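Local coordinates for protein putative polyphosphate kinase 2 (Pseudomonas aeruginosa PAO1, PDB 3CZP) that transfers a phosphate from inorganic polyphosphate to AMP to give ADP, and less efficiently to GMP to give GDP, with magnesium as cofactor, at residues 349-354 / 397-402; 302-307 / 465-470; 369-374 / 454-459; 289-294 / 488-493. All blocks are in the same frame, centred on the assembly; numbering follows the deposited sequence.

Interaction 1. Residues 349-354 / 397-402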
loop_
_atom_site.group_PDB
_atom_site.type_symbol
_atom_site.label_atom_id
_atom_site.label_comp_id
_atom_site.label_asym_id
_atom_site.label_seq_id
_atom_site.Cartn_x
_atom_site.Cartn_y
_atom_site.Cartn_z
ATOM N N ARG A 349 -0.039 10.751 -0.780
ATOM C CA ARG A 349 -0.773 10.213 -1.916
ATOM C C ARG A 349 0.068 10.229 -3.185
ATOM O O ARG A 349 -0.113 9.374 -4.051
ATOM C CB ARG A 349 -2.069 10.998 -2.136
ATOM C CG ARG A 349 -1.870 12.499 -2.265
ATOM C CD ARG A 349 -3.202 13.232 -2.295
ATOM N NE ARG A 349 -3.668 13.573 -0.954
ATOM C CZ ARG A 349 -4.618 14.468 -0.698
ATOM N NH1 ARG A 349 -5.207 15.115 -1.695
ATOM N NH2 ARG A 349 -4.979 14.716 0.553
ATOM N N PHE A 350 0.978 11.193 -3.297
ATOM C CA PHE A 350 1.823 11.274 -4.488
ATOM C C PHE A 350 3.055 10.429 -4.385
ATOM O O PHE A 350 3.413 9.778 -5.346
ATOM C CB PHE A 350 2.153 12.737 -4.787
ATOM C CG PHE A 350 0.911 13.521 -4.941
ATOM C CD1 PHE A 350 0.147 13.330 -6.055
ATOM C CD2 PHE A 350 0.459 14.364 -3.926
ATOM C CE1 PHE A 350 -1.068 14.014 -6.214
ATOM C CE2 PHE A 350 -0.767 15.061 -4.081
ATOM C CZ PHE A 350 -1.524 14.832 -5.179
ATOM N N TRP A 351 3.705 10.446 -3.226
ATOM C CA TRP A 351 4.881 9.602 -2.993
ATOM C C TRP A 351 4.623 8.112 -3.304
ATOM O O TRP A 351 5.556 7.354 -3.670
ATOM C CB TRP A 351 5.387 9.792 -1.539
ATOM C CG TRP A 351 6.417 10.863 -1.373
ATOM C CD1 TRP A 351 6.209 12.114 -0.856
ATOM C CD2 TRP A 351 7.785 10.821 -1.787
ATOM N NE1 TRP A 351 7.378 12.836 -0.889
ATOM C CE2 TRP A 351 8.368 12.051 -1.424
ATOM C CE3 TRP A 351 8.587 9.855 -2.421
ATOM C CZ2 TRP A 351 9.717 12.350 -1.684
ATOM C CZ3 TRP A 351 9.910 10.159 -2.670
ATOM C CH2 TRP A 351 10.465 11.383 -2.291
ATOM N N ARG A 352 3.413 7.667 -3.015
ATOM C CA ARG A 352 3.017 6.271 -3.129
ATOM C C ARG A 352 3.026 5.867 -4.580
ATOM O O ARG A 352 3.100 4.705 -4.889
ATOM C CB ARG A 352 1.630 6.010 -2.483
ATOM C CG ARG A 352 0.501 6.460 -3.350
ATOM C CD ARG A 352 -0.882 6.419 -2.718
ATOM N NE ARG A 352 -1.360 5.073 -2.363
ATOM C CZ ARG A 352 -2.623 4.821 -1.995
ATOM N NH1 ARG A 352 -3.526 5.797 -1.949
ATOM N NH2 ARG A 352 -2.999 3.605 -1.633
ATOM N N HIS A 353 2.954 6.840 -5.472
ATOM C CA HIS A 353 3.021 6.595 -6.891
ATOM C C HIS A 353 4.334 6.879 -7.570
ATOM O O HIS A 353 4.394 6.795 -8.795
ATOM C CB HIS A 353 1.959 7.441 -7.603
ATOM C CG HIS A 353 0.586 6.973 -7.332
ATOM N ND1 HIS A 353 0.154 5.724 -7.694
ATOM C CD2 HIS A 353 -0.443 7.566 -6.683
ATOM C CE1 HIS A 353 -1.091 5.562 -7.285
ATOM N NE2 HIS A 353 -1.484 6.678 -6.690
ATOM N N ILE A 354 5.386 7.196 -6.825
ATOM C CA ILE A 354 6.663 7.568 -7.461
ATOM C C ILE A 354 7.292 6.355 -8.085
ATOM O O ILE A 354 7.300 5.299 -7.490
ATOM C CB ILE A 354 7.586 8.216 -6.436
ATOM C CG1 ILE A 354 7.075 9.642 -6.140
ATOM C CG2 ILE A 354 9.059 8.124 -6.841
ATOM C CD1 ILE A 354 7.214 10.589 -7.296
ATOM N N GLU A 397 12.914 18.232 -5.706
ATOM C CA GLU A 397 14.363 18.146 -5.504
ATOM C C GLU A 397 14.808 16.798 -4.998
ATOM O O GLU A 397 15.850 16.314 -5.426
ATOM C CB GLU A 397 14.809 19.234 -4.550
ATOM C CG GLU A 397 16.231 19.169 -4.147
ATOM C CD GLU A 397 16.593 20.266 -3.136
ATOM O OE1 GLU A 397 16.102 20.196 -1.969
ATOM O OE2 GLU A 397 17.351 21.181 -3.545
ATOM N N GLN A 398 14.052 16.220 -4.053
ATOM C CA GLN A 398 14.296 14.847 -3.582
ATOM C C GLN A 398 14.275 13.878 -4.783
ATOM O O GLN A 398 15.095 12.984 -4.890
ATOM C CB GLN A 398 13.264 14.385 -2.514
ATOM C CG GLN A 398 13.254 15.061 -1.090
ATOM C CD GLN A 398 14.552 14.793 -0.305
ATOM O OE1 GLN A 398 15.314 15.733 -0.025
ATOM N NE2 GLN A 398 14.813 13.511 0.048
ATOM N N LEU A 399 13.298 14.022 -5.669
ATOM C CA LEU A 399 13.154 13.151 -6.825
ATOM C C LEU A 399 14.386 13.354 -7.770
ATOM O O LEU A 399 15.039 12.398 -8.174
ATOM C CB LEU A 399 11.828 13.438 -7.558
ATOM C CG LEU A 399 10.482 13.271 -6.835
ATOM C CD1 LEU A 399 9.320 13.575 -7.838
ATOM C CD2 LEU A 399 10.375 11.829 -6.115
ATOM N N SER A 400 14.685 14.596 -8.122
ATOM C CA SER A 400 15.831 14.935 -8.989
ATOM C C SER A 400 17.145 14.350 -8.469
ATOM O O SER A 400 17.943 13.795 -9.225
ATOM C CB SER A 400 15.966 16.459 -9.082
ATOM O OG SER A 400 16.957 16.850 -10.013
ATOM N N GLU A 401 17.366 14.515 -7.172
ATOM C CA GLU A 401 18.588 14.079 -6.521
ATOM C C GLU A 401 18.810 12.581 -6.633
ATOM O O GLU A 401 19.942 12.113 -6.682
ATOM C CB GLU A 401 18.583 14.533 -5.060
ATOM C CG GLU A 401 18.944 16.019 -4.959
ATOM C CD GLU A 401 19.225 16.563 -3.545
ATOM O OE1 GLU A 401 18.975 15.889 -2.506
ATOM O OE2 GLU A 401 19.694 17.728 -3.528
ATOM N N TYR A 402 17.726 11.822 -6.680
ATOM C CA TYR A 402 17.810 10.385 -6.838
ATOM C C TYR A 402 17.978 10.005 -8.325
ATOM O O TYR A 402 18.280 8.885 -8.638
ATOM C CB TYR A 402 16.563 9.721 -6.186
ATOM C CG TYR A 402 16.681 8.222 -6.135
ATOM C CD1 TYR A 402 17.532 7.602 -5.251
ATOM C CD2 TYR A 402 15.976 7.437 -7.012
ATOM C CE1 TYR A 402 17.633 6.266 -5.233
ATOM C CE2 TYR A 402 16.116 6.096 -7.015
ATOM C CZ TYR A 402 16.921 5.505 -6.108
ATOM O OH TYR A 402 17.062 4.115 -6.125
#
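The type I beta turn W351-I354, at the end of the short helix beginning at 348, packs against the C-terminal part of helix 382-402 through W351 and I354 on one side and L399 and Q398 on the other. L399 is central. L399 CD2 reaches I354 CD1 at 3.6 Å, the two branched chains meeting tip to tip, and CD1 of the leucine also rests against that isoleucine methyl. The same methyl, L399 CD2, lies 3.9 Å from W351 CH2, where leucine and indole slide past each other in opposite directions. Both segments belong to the second PPK2 domain, of P-loop NTPase type, and I354 and L399 also touch I404, so the turn and the helix share a neighbour at the start of strand 404-412. Branched aliphatic chains suit this buried position. With CG anti to its carbonyl carbon (chi1 -60°), L399 sends both methyls to the turn. Q398 contributes its aliphatic root: CB lies near the indole plane, at the ring edge, 4.1 Å from W351 CH2. The amide and indole planes stand 53° apart. A broad indole can serve several neighbours, since W351 also stacks with W94 of the N-terminal PPK2 domain and meets F395.

Interaction 2. Residues 302-307 / 465-470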
loop_
_atom_site.group_PDB
_atom_site.type_symbol
_atom_site.label_atom_id
_atom_site.label_comp_id
_atom_site.label_asym_id
_atom_site.label_seq_id
_atom_site.Cartn_x
_atom_site.Cartn_y
_atom_site.Cartn_z
ATOM N N VAL A 302 9.171 11.161 -14.519
ATOM C CA VAL A 302 7.848 11.674 -14.078
ATOM C C VAL A 302 7.416 12.781 -14.996
ATOM O O VAL A 302 8.125 13.794 -15.129
ATOM C CB VAL A 302 7.898 12.147 -12.597
ATOM C CG1 VAL A 302 6.589 12.846 -12.188
ATOM C CG2 VAL A 302 8.162 10.943 -11.693
ATOM N N ALA A 303 6.248 12.589 -15.631
ATOM C CA ALA A 303 5.555 13.621 -16.442
ATOM C C ALA A 303 4.287 14.054 -15.771
ATOM O O ALA A 303 3.378 13.254 -15.539
ATOM C CB ALA A 303 5.278 13.147 -17.873
ATOM N N VAL A 304 4.230 15.325 -15.418
ATOM C CA VAL A 304 3.071 15.916 -14.801
ATOM C C VAL A 304 2.252 16.705 -15.824
ATOM O O VAL A 304 2.814 17.515 -16.574
ATOM C CB VAL A 304 3.499 16.912 -13.708
ATOM C CG1 VAL A 304 2.334 17.851 -13.402
ATOM C CG2 VAL A 304 4.065 16.167 -12.430
ATOM N N PHE A 305 0.946 16.488 -15.864
ATOM C CA PHE A 305 0.059 17.256 -16.760
ATOM C C PHE A 305 -1.018 18.031 -16.038
ATOM O O PHE A 305 -1.818 17.458 -15.299
ATOM C CB PHE A 305 -0.644 16.322 -17.771
ATOM C CG PHE A 305 0.254 15.776 -18.822
ATOM C CD1 PHE A 305 0.325 16.377 -20.091
ATOM C CD2 PHE A 305 1.032 14.656 -18.570
ATOM C CE1 PHE A 305 1.154 15.856 -21.058
ATOM C CE2 PHE A 305 1.922 14.140 -19.536
ATOM C CZ PHE A 305 1.966 14.705 -20.771
ATOM N N GLU A 306 -1.020 19.342 -16.254
ATOM C CA GLU A 306 -2.058 20.221 -15.810
ATOM C C GLU A 306 -2.507 21.070 -17.009
ATOM O O GLU A 306 -1.811 21.145 -18.043
ATOM C CB GLU A 306 -1.561 21.133 -14.677
ATOM C CG GLU A 306 -0.967 20.474 -13.409
ATOM C CD GLU A 306 -1.979 19.800 -12.453
ATOM O OE1 GLU A 306 -3.187 19.992 -12.618
ATOM O OE2 GLU A 306 -1.526 19.069 -11.512
ATOM N N GLY A 307 -3.692 21.670 -16.887
ATOM C CA GLY A 307 -4.123 22.701 -17.847
ATOM C C GLY A 307 -5.569 23.018 -17.665
ATOM O O GLY A 307 -6.264 22.376 -16.886
ATOM N N ALA A 465 13.446 21.564 -11.840
ATOM C CA ALA A 465 12.189 21.187 -12.492
ATOM C C ALA A 465 11.472 22.381 -13.084
ATOM O O ALA A 465 10.574 22.927 -12.445
ATOM C CB ALA A 465 11.252 20.475 -11.483
ATOM N N PRO A 466 11.833 22.786 -14.326
ATOM C CA PRO A 466 11.097 23.881 -14.954
ATOM C C PRO A 466 9.676 23.522 -15.387
ATOM O O PRO A 466 9.381 22.389 -15.772
ATOM C CB PRO A 466 11.964 24.266 -16.162
ATOM C CG PRO A 466 12.919 23.149 -16.375
ATOM C CD PRO A 466 12.931 22.270 -15.167
ATOM N N TRP A 467 8.778 24.501 -15.304
ATOM C CA TRP A 467 7.487 24.391 -15.959
ATOM C C TRP A 467 7.569 24.651 -17.475
ATOM O O TRP A 467 8.204 25.590 -17.884
ATOM C CB TRP A 467 6.530 25.396 -15.361
ATOM C CG TRP A 467 5.843 24.859 -14.185
ATOM C CD1 TRP A 467 6.153 25.104 -12.911
ATOM C CD2 TRP A 467 4.716 23.973 -14.181
ATOM N NE1 TRP A 467 5.308 24.450 -12.091
ATOM C CE2 TRP A 467 4.413 23.724 -12.830
ATOM C CE3 TRP A 467 3.933 23.375 -15.188
ATOM C CZ2 TRP A 467 3.366 22.887 -12.429
ATOM C CZ3 TRP A 467 2.901 22.528 -14.808
ATOM C CH2 TRP A 467 2.598 22.305 -13.433
ATOM N N THR A 468 6.865 23.836 -18.272
ATOM C CA THR A 468 6.723 24.043 -19.715
ATOM C C THR A 468 5.318 24.425 -19.978
ATOM O O THR A 468 4.421 23.668 -19.687
ATOM C CB THR A 468 7.008 22.752 -20.525
ATOM O OG1 THR A 468 8.260 22.223 -20.102
ATOM C CG2 THR A 468 7.012 23.011 -22.095
ATOM N N LEU A 469 5.143 25.634 -20.494
ATOM C CA LEU A 469 3.856 26.111 -20.884
ATOM C C LEU A 469 3.612 25.651 -22.337
ATOM O O LEU A 469 4.362 26.014 -23.250
ATOM C CB LEU A 469 3.776 27.658 -20.715
ATOM C CG LEU A 469 4.221 28.225 -19.353
ATOM C CD1 LEU A 469 4.387 29.745 -19.376
ATOM C CD2 LEU A 469 3.315 27.770 -18.169
ATOM N N VAL A 470 2.569 24.846 -22.535
ATOM C CA VAL A 470 2.242 24.326 -23.853
ATOM C C VAL A 470 1.096 25.151 -24.452
ATOM O O VAL A 470 0.043 25.260 -23.871
ATOM C CB VAL A 470 1.895 22.821 -23.781
ATOM C CG1 VAL A 470 1.638 22.259 -25.195
ATOM C CG2 VAL A 470 3.014 22.033 -23.057
#
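W467, E306 and V304 meet on one face of the parallel five-stranded sheet of the C-terminal PPK2 domain, a P-loop NTPase-type fold with strand order 2-3-1-4-5. Strand 300-307 is the central strand and 467-471 an outermost one, with strand 404-412 lying between them. Their backbones are therefore not paired: the nearest CA atoms, those of V304 and W467, are 9.6 Å apart. The gap is bridged over one face of the intervening strand by the indole, long enough to span it, and W467 also touches K408 of that strand.

W467 contributes the largest share of the buried surface, and its CH2, at the far corner of the six-membered ring, does the touching. E306 comes next, offering a methylene and not its charge: CG lies 4.0 Å from W467 CH2, at the ring edge and near the ring plane. With chi1 -56° and the chain bent at chi2 (-74°), the glutamate folds so that CG faces the indole while the carboxylate is carried onward to S366, whose OG bonds to OE2. That bond satisfies OE2 of this buried acid, and the carboxylate plane is turned 53° from the indole. V304, on the same face of the strand, makes a looser contact; a compact beta-branched residue fits this buried strand position. At its polar end the indole is held by NE1 bonding to T460 OG1, and Y368 packs against it edge-to-face. The methyl CG1 of V304 approaches the ring obliquely, 4.5 Å from W467 CH2.

Interaction 3. Residues 369-374 / 454-459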
loop_
_atom_site.group_PDB
_atom_site.type_symbol
_atom_site.label_atom_id
_atom_site.label_comp_id
_atom_site.label_asym_id
_atom_site.label_seq_id
_atom_site.Cartn_x
_atom_site.Cartn_y
_atom_site.Cartn_z
ATOM N N GLY A 369 -2.512 20.409 -7.635
ATOM C CA GLY A 369 -3.915 20.640 -7.286
ATOM C C GLY A 369 -4.092 21.541 -6.072
ATOM O O GLY A 369 -4.974 22.377 -6.052
ATOM N N ARG A 370 -3.232 21.368 -5.067
ATOM C CA ARG A 370 -3.258 22.180 -3.859
ATOM C C ARG A 370 -3.187 23.687 -4.138
ATOM O O ARG A 370 -3.930 24.485 -3.505
ATOM C CB ARG A 370 -2.156 21.782 -2.856
ATOM C CG ARG A 370 -2.176 22.707 -1.646
ATOM C CD ARG A 370 -1.786 22.058 -0.358
ATOM N NE ARG A 370 -2.871 21.213 0.157
ATOM C CZ ARG A 370 -2.784 20.566 1.310
ATOM N NH1 ARG A 370 -1.677 20.652 2.054
ATOM N NH2 ARG A 370 -3.783 19.799 1.694
ATOM N N VAL A 371 -2.319 24.078 -5.088
ATOM C CA VAL A 371 -2.131 25.501 -5.437
ATOM C C VAL A 371 -2.935 25.932 -6.671
ATOM O O VAL A 371 -2.827 27.062 -7.130
ATOM C CB VAL A 371 -0.652 25.841 -5.650
ATOM C CG1 VAL A 371 0.131 25.475 -4.380
ATOM C CG2 VAL A 371 -0.128 25.153 -6.930
ATOM N N LEU A 372 -3.769 25.021 -7.171
ATOM C CA LEU A 372 -4.701 25.324 -8.249
ATOM C C LEU A 372 -6.108 25.148 -7.718
ATOM O O LEU A 372 -6.595 26.015 -7.006
ATOM C CB LEU A 372 -4.388 24.461 -9.474
ATOM C CG LEU A 372 -3.037 24.713 -10.186
ATOM C CD1 LEU A 372 -2.864 23.599 -11.243
ATOM C CD2 LEU A 372 -2.883 26.150 -10.812
ATOM N N VAL A 373 -6.779 24.038 -8.010
ATOM C CA VAL A 373 -8.182 23.862 -7.546
ATOM C C VAL A 373 -8.476 24.017 -6.031
ATOM O O VAL A 373 -9.515 24.541 -5.667
ATOM C CB VAL A 373 -8.791 22.519 -8.071
ATOM C CG1 VAL A 373 -7.988 21.282 -7.580
ATOM C CG2 VAL A 373 -10.280 22.431 -7.726
ATOM N N GLU A 374 -7.589 23.564 -5.142
ATOM C CA GLU A 374 -7.831 23.727 -3.711
ATOM C C GLU A 374 -7.805 25.195 -3.294
ATOM O O GLU A 374 -8.621 25.606 -2.492
ATOM C CB GLU A 374 -6.816 22.947 -2.874
ATOM C CG GLU A 374 -6.885 21.440 -3.077
ATOM C CD GLU A 374 -6.030 20.619 -2.082
ATOM O OE1 GLU A 374 -5.421 21.150 -1.139
ATOM O OE2 GLU A 374 -5.996 19.402 -2.259
ATOM N N GLY A 454 0.052 31.562 -12.806
ATOM C CA GLY A 454 1.148 32.508 -12.730
ATOM C C GLY A 454 2.015 32.377 -11.500
ATOM O O GLY A 454 3.239 32.367 -11.595
ATOM N N ASP A 455 1.385 32.298 -10.332
ATOM C CA ASP A 455 2.104 32.131 -9.083
ATOM C C ASP A 455 2.819 30.828 -9.004
ATOM O O ASP A 455 3.960 30.778 -8.529
ATOM C CB ASP A 455 1.163 32.233 -7.890
ATOM C CG ASP A 455 0.607 33.598 -7.730
ATOM O OD1 ASP A 455 1.170 34.551 -8.326
ATOM O OD2 ASP A 455 -0.374 33.743 -6.983
HETATM N N MSE A 456 2.140 29.772 -9.442
HETATM C CA MSE A 456 2.703 28.443 -9.470
HETATM C C MSE A 456 4.000 28.427 -10.259
HETATM O O MSE A 456 5.024 28.010 -9.771
HETATM C CB MSE A 456 1.701 27.465 -10.109
HETATM C CG MSE A 456 2.237 26.075 -10.408
HETATM SE SE MSE A 456 0.757 24.995 -11.087
HETATM C CE MSE A 456 0.854 25.579 -12.914
ATOM N N VAL A 457 3.937 28.902 -11.492
ATOM C CA VAL A 457 5.107 28.973 -12.369
ATOM C C VAL A 457 6.238 29.851 -11.782
ATOM O O VAL A 457 7.404 29.423 -11.694
ATOM C CB VAL A 457 4.675 29.423 -13.805
ATOM C CG1 VAL A 457 5.911 29.611 -14.737
ATOM C CG2 VAL A 457 3.685 28.398 -14.376
ATOM N N ASP A 458 5.913 31.050 -11.324
ATOM C CA ASP A 458 6.892 31.844 -10.611
ATOM C C ASP A 458 7.579 31.139 -9.434
ATOM O O ASP A 458 8.797 31.237 -9.266
ATOM C CB ASP A 458 6.230 33.094 -10.055
ATOM C CG ASP A 458 7.190 33.947 -9.274
ATOM O OD1 ASP A 458 8.147 34.479 -9.897
ATOM O OD2 ASP A 458 6.990 34.096 -8.042
ATOM N N ARG A 459 6.806 30.438 -8.599
ATOM C CA ARG A 459 7.339 29.932 -7.341
ATOM C C ARG A 459 7.924 28.508 -7.468
ATOM O O ARG A 459 8.707 28.076 -6.623
ATOM C CB ARG A 459 6.250 29.968 -6.262
ATOM C CG ARG A 459 5.379 31.238 -6.238
ATOM C CD ARG A 459 5.568 32.137 -5.034
ATOM N NE ARG A 459 4.258 32.481 -4.467
ATOM C CZ ARG A 459 3.501 33.524 -4.804
ATOM N NH1 ARG A 459 3.907 34.416 -5.707
ATOM N NH2 ARG A 459 2.320 33.675 -4.214
#
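A selenium atom carries the whole contact: M456 is a selenomethionine, and its SE is the atom that V371 and L372 both touch. Selenium here replaces the natural methionine sulfur, which would presumably make the native contact. The segment that receives it is irregular, with a wider pi-type turn at 370-374. There G369 O accepts from two backbone donors, L372 N at 3.1 Å and E374 N at 3.0 Å, the latter being the i to i+5 bond of the pi-type turn.

L372 makes the closer approach. Its CD2 lies 3.8 Å from M456 SE, and CG and CD1 are almost as near, so the forked end of the leucine cups the selenium while the two side chains cross at about a right angle. V371 CG2 adds a looser contact, 4.3 Å from M456 SE. The long, unbranched chain of M456 suits the task: it runs straight out from its helix, CG anti to the backbone N (chi1 171°), and bends only at chi3 (83°), where the terminal methyl turns aside and leaves SE to face the valine and leucine. Polar groups lie to the flanks. R370 NE bonds E374 OE1 at 2.9 Å, nearly straight at 169° and in the guanidinium plane; R370 has a second acidic partner in E145 of the N-terminal PPK2 domain. D455 pairs with R375, a salt bridge that also ties helix 446-460 to helix 370-377.

Helix 382-402 borders the contact, its A388 and Y389 touching V371, while M456 also packs on W467 of the edge strand 467-471 and on Y368.

Interaction 4. Residues 289-294 / 488-493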
loop_
_atom_site.group_PDB
_atom_site.type_symbol
_atom_site.label_atom_id
_atom_site.label_comp_id
_atom_site.label_asym_id
_atom_site.label_seq_id
_atom_site.Cartn_x
_atom_site.Cartn_y
_atom_site.Cartn_z
ATOM N N GLY A 289 13.462 5.238 -28.240
ATOM C CA GLY A 289 14.881 4.896 -28.240
ATOM C C GLY A 289 15.556 5.355 -26.973
ATOM O O GLY A 289 16.438 4.683 -26.451
ATOM N N LEU A 290 15.130 6.505 -26.449
ATOM C CA LEU A 290 15.723 7.075 -25.223
ATOM C C LEU A 290 15.409 6.245 -24.008
ATOM O O LEU A 290 16.241 6.153 -23.103
ATOM C CB LEU A 290 15.264 8.514 -25.003
ATOM C CG LEU A 290 15.892 9.555 -25.948
ATOM C CD1 LEU A 290 15.064 10.821 -25.950
ATOM C CD2 LEU A 290 17.322 9.853 -25.548
ATOM N N ILE A 291 14.184 5.692 -23.973
ATOM C CA ILE A 291 13.713 4.818 -22.892
ATOM C C ILE A 291 14.437 3.469 -22.892
ATOM O O ILE A 291 14.699 2.900 -21.827
ATOM C CB ILE A 291 12.194 4.588 -22.976
ATOM C CG1 ILE A 291 11.444 5.878 -22.689
ATOM C CG2 ILE A 291 11.749 3.528 -22.001
ATOM C CD1 ILE A 291 11.609 6.367 -21.368
ATOM N N ARG A 292 14.814 3.008 -24.083
ATOM C CA ARG A 292 15.416 1.698 -24.296
ATOM C C ARG A 292 16.928 1.820 -24.085
ATOM O O ARG A 292 17.598 0.842 -23.826
ATOM C CB ARG A 292 15.013 1.200 -25.703
ATOM C CG ARG A 292 15.791 0.017 -26.315
ATOM C CD ARG A 292 15.628 -0.078 -27.878
ATOM N NE ARG A 292 14.203 -0.008 -28.276
ATOM C CZ ARG A 292 13.642 0.869 -29.130
ATOM N NH1 ARG A 292 14.371 1.780 -29.775
ATOM N NH2 ARG A 292 12.322 0.815 -29.355
ATOM N N ASP A 293 17.456 3.033 -24.150
ATOM C CA ASP A 293 18.899 3.278 -23.988
ATOM C C ASP A 293 19.304 2.740 -22.610
ATOM O O ASP A 293 18.578 2.930 -21.632
ATOM C CB ASP A 293 19.167 4.792 -24.116
ATOM C CG ASP A 293 20.639 5.150 -24.252
ATOM O OD1 ASP A 293 21.440 4.944 -23.293
ATOM O OD2 ASP A 293 20.996 5.676 -25.323
ATOM N N LYS A 294 20.444 2.064 -22.539
ATOM C CA LYS A 294 20.958 1.519 -21.260
ATOM C C LYS A 294 21.054 2.609 -20.151
ATOM O O LYS A 294 20.981 2.312 -18.961
ATOM C CB LYS A 294 22.325 0.812 -21.474
ATOM C CG LYS A 294 23.457 1.702 -22.092
ATOM C CD LYS A 294 24.922 1.119 -21.948
ATOM C CE LYS A 294 25.531 0.679 -23.300
ATOM N NZ LYS A 294 27.057 0.629 -23.357
ATOM N N ASP A 488 13.830 16.028 -24.937
ATOM C CA ASP A 488 14.924 16.986 -24.581
ATOM C C ASP A 488 15.380 16.757 -23.111
ATOM O O ASP A 488 16.572 16.811 -22.808
ATOM C CB ASP A 488 14.484 18.460 -24.703
ATOM C CG ASP A 488 14.272 18.911 -26.120
ATOM O OD1 ASP A 488 14.680 18.198 -27.067
ATOM O OD2 ASP A 488 13.689 20.021 -26.278
ATOM N N ALA A 489 14.419 16.534 -22.207
ATOM C CA ALA A 489 14.727 16.338 -20.777
ATOM C C ALA A 489 15.533 15.050 -20.490
ATOM O O ALA A 489 16.471 15.062 -19.705
ATOM C CB ALA A 489 13.448 16.410 -19.903
ATOM N N ILE A 490 15.174 13.946 -21.127
ATOM C CA ILE A 490 15.948 12.680 -21.016
ATOM C C ILE A 490 17.355 12.836 -21.615
ATOM O O ILE A 490 18.337 12.481 -20.983
ATOM C CB ILE A 490 15.241 11.494 -21.708
ATOM C CG1 ILE A 490 13.858 11.211 -21.086
ATOM C CG2 ILE A 490 16.099 10.242 -21.623
ATOM C CD1 ILE A 490 12.961 10.223 -21.911
ATOM N N GLU A 491 17.478 13.365 -22.832
ATOM C CA GLU A 491 18.809 13.603 -23.386
ATOM C C GLU A 491 19.690 14.466 -22.463
ATOM O O GLU A 491 20.879 14.191 -22.300
ATOM C CB GLU A 491 18.696 14.232 -24.780
ATOM C CG GLU A 491 18.051 13.273 -25.821
ATOM C CD GLU A 491 18.111 13.815 -27.245
ATOM O OE1 GLU A 491 18.715 14.906 -27.437
ATOM O OE2 GLU A 491 17.559 13.142 -28.158
ATOM N N ALA A 492 19.091 15.515 -21.884
ATOM C CA ALA A 492 19.791 16.414 -21.002
ATOM C C ALA A 492 20.379 15.713 -19.791
ATOM O O ALA A 492 21.551 15.972 -19.414
ATOM C CB ALA A 492 18.873 17.539 -20.542
ATOM N N ALA A 493 19.537 14.894 -19.157
ATOM C CA ALA A 493 19.901 14.017 -18.070
ATOM C C ALA A 493 21.094 13.140 -18.439
ATOM O O ALA A 493 22.049 13.034 -17.672
ATOM C CB ALA A 493 18.722 13.133 -17.706
#
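With chi1 near -73° and chi2 at 162°, L290 holds CG anti to its carbonyl carbon and extends its two methyls toward I490 and E491. With I490 chi1 at -61°, CG1 is anti to the carbonyl carbon and CG2 anti to the backbone N; CG2 of I490 meets L290 CB at 3.9 Å as the two side chains cross obliquely. E491 meets the leucine chiefly with CG: L290 CD2 comes to 3.5 Å from E491 CG, the leucine lying across the glutamate at about a right angle. The contact joins helix 273-292, which leads into the central strand of the C-terminal PPK2 domain, to helix 475-496, the last helix of this P-loop NTPase-type fold. I490 also rests on I405 of strand 404-412, on the sheet side of the second helix. The other branch of I490 ends in CD1, 4.1 Å from I291 CD1. Here I291 starts out pointing away from helix 475-496, and its longer branch brings the methyl back. Aliphatic residues fill the buried side; E491, at the margin, keeps its carboxylate for R286, which also pairs with D488. Y494 OH adds a hydrogen bond to L290 O.

Overall arrangement
All four contacts lie in the C-terminal PPK2 domain, the N-terminal one seeming to be catalytically inactive. Strand 300-307 runs into a G-x4-GK sequence that begins at G307, so interaction 2 lies beside what is probably the phosphate-binding P-loop. Interactions 2 and 3 join directly: W467 CZ2 touches M456 SE at 3.6 Å, and E306 OE1 lies 3.9 Å from L372 CD1, so the sheet and the helices pack as one continuous buried region. Interaction 1 lies about 15 Å from interaction 2, centre to centre, without touching it. Interaction 4 is the most remote from interaction 3, with centres about 29 Å apart, yet its two helices adjoin in sequence the two strands of interaction 2.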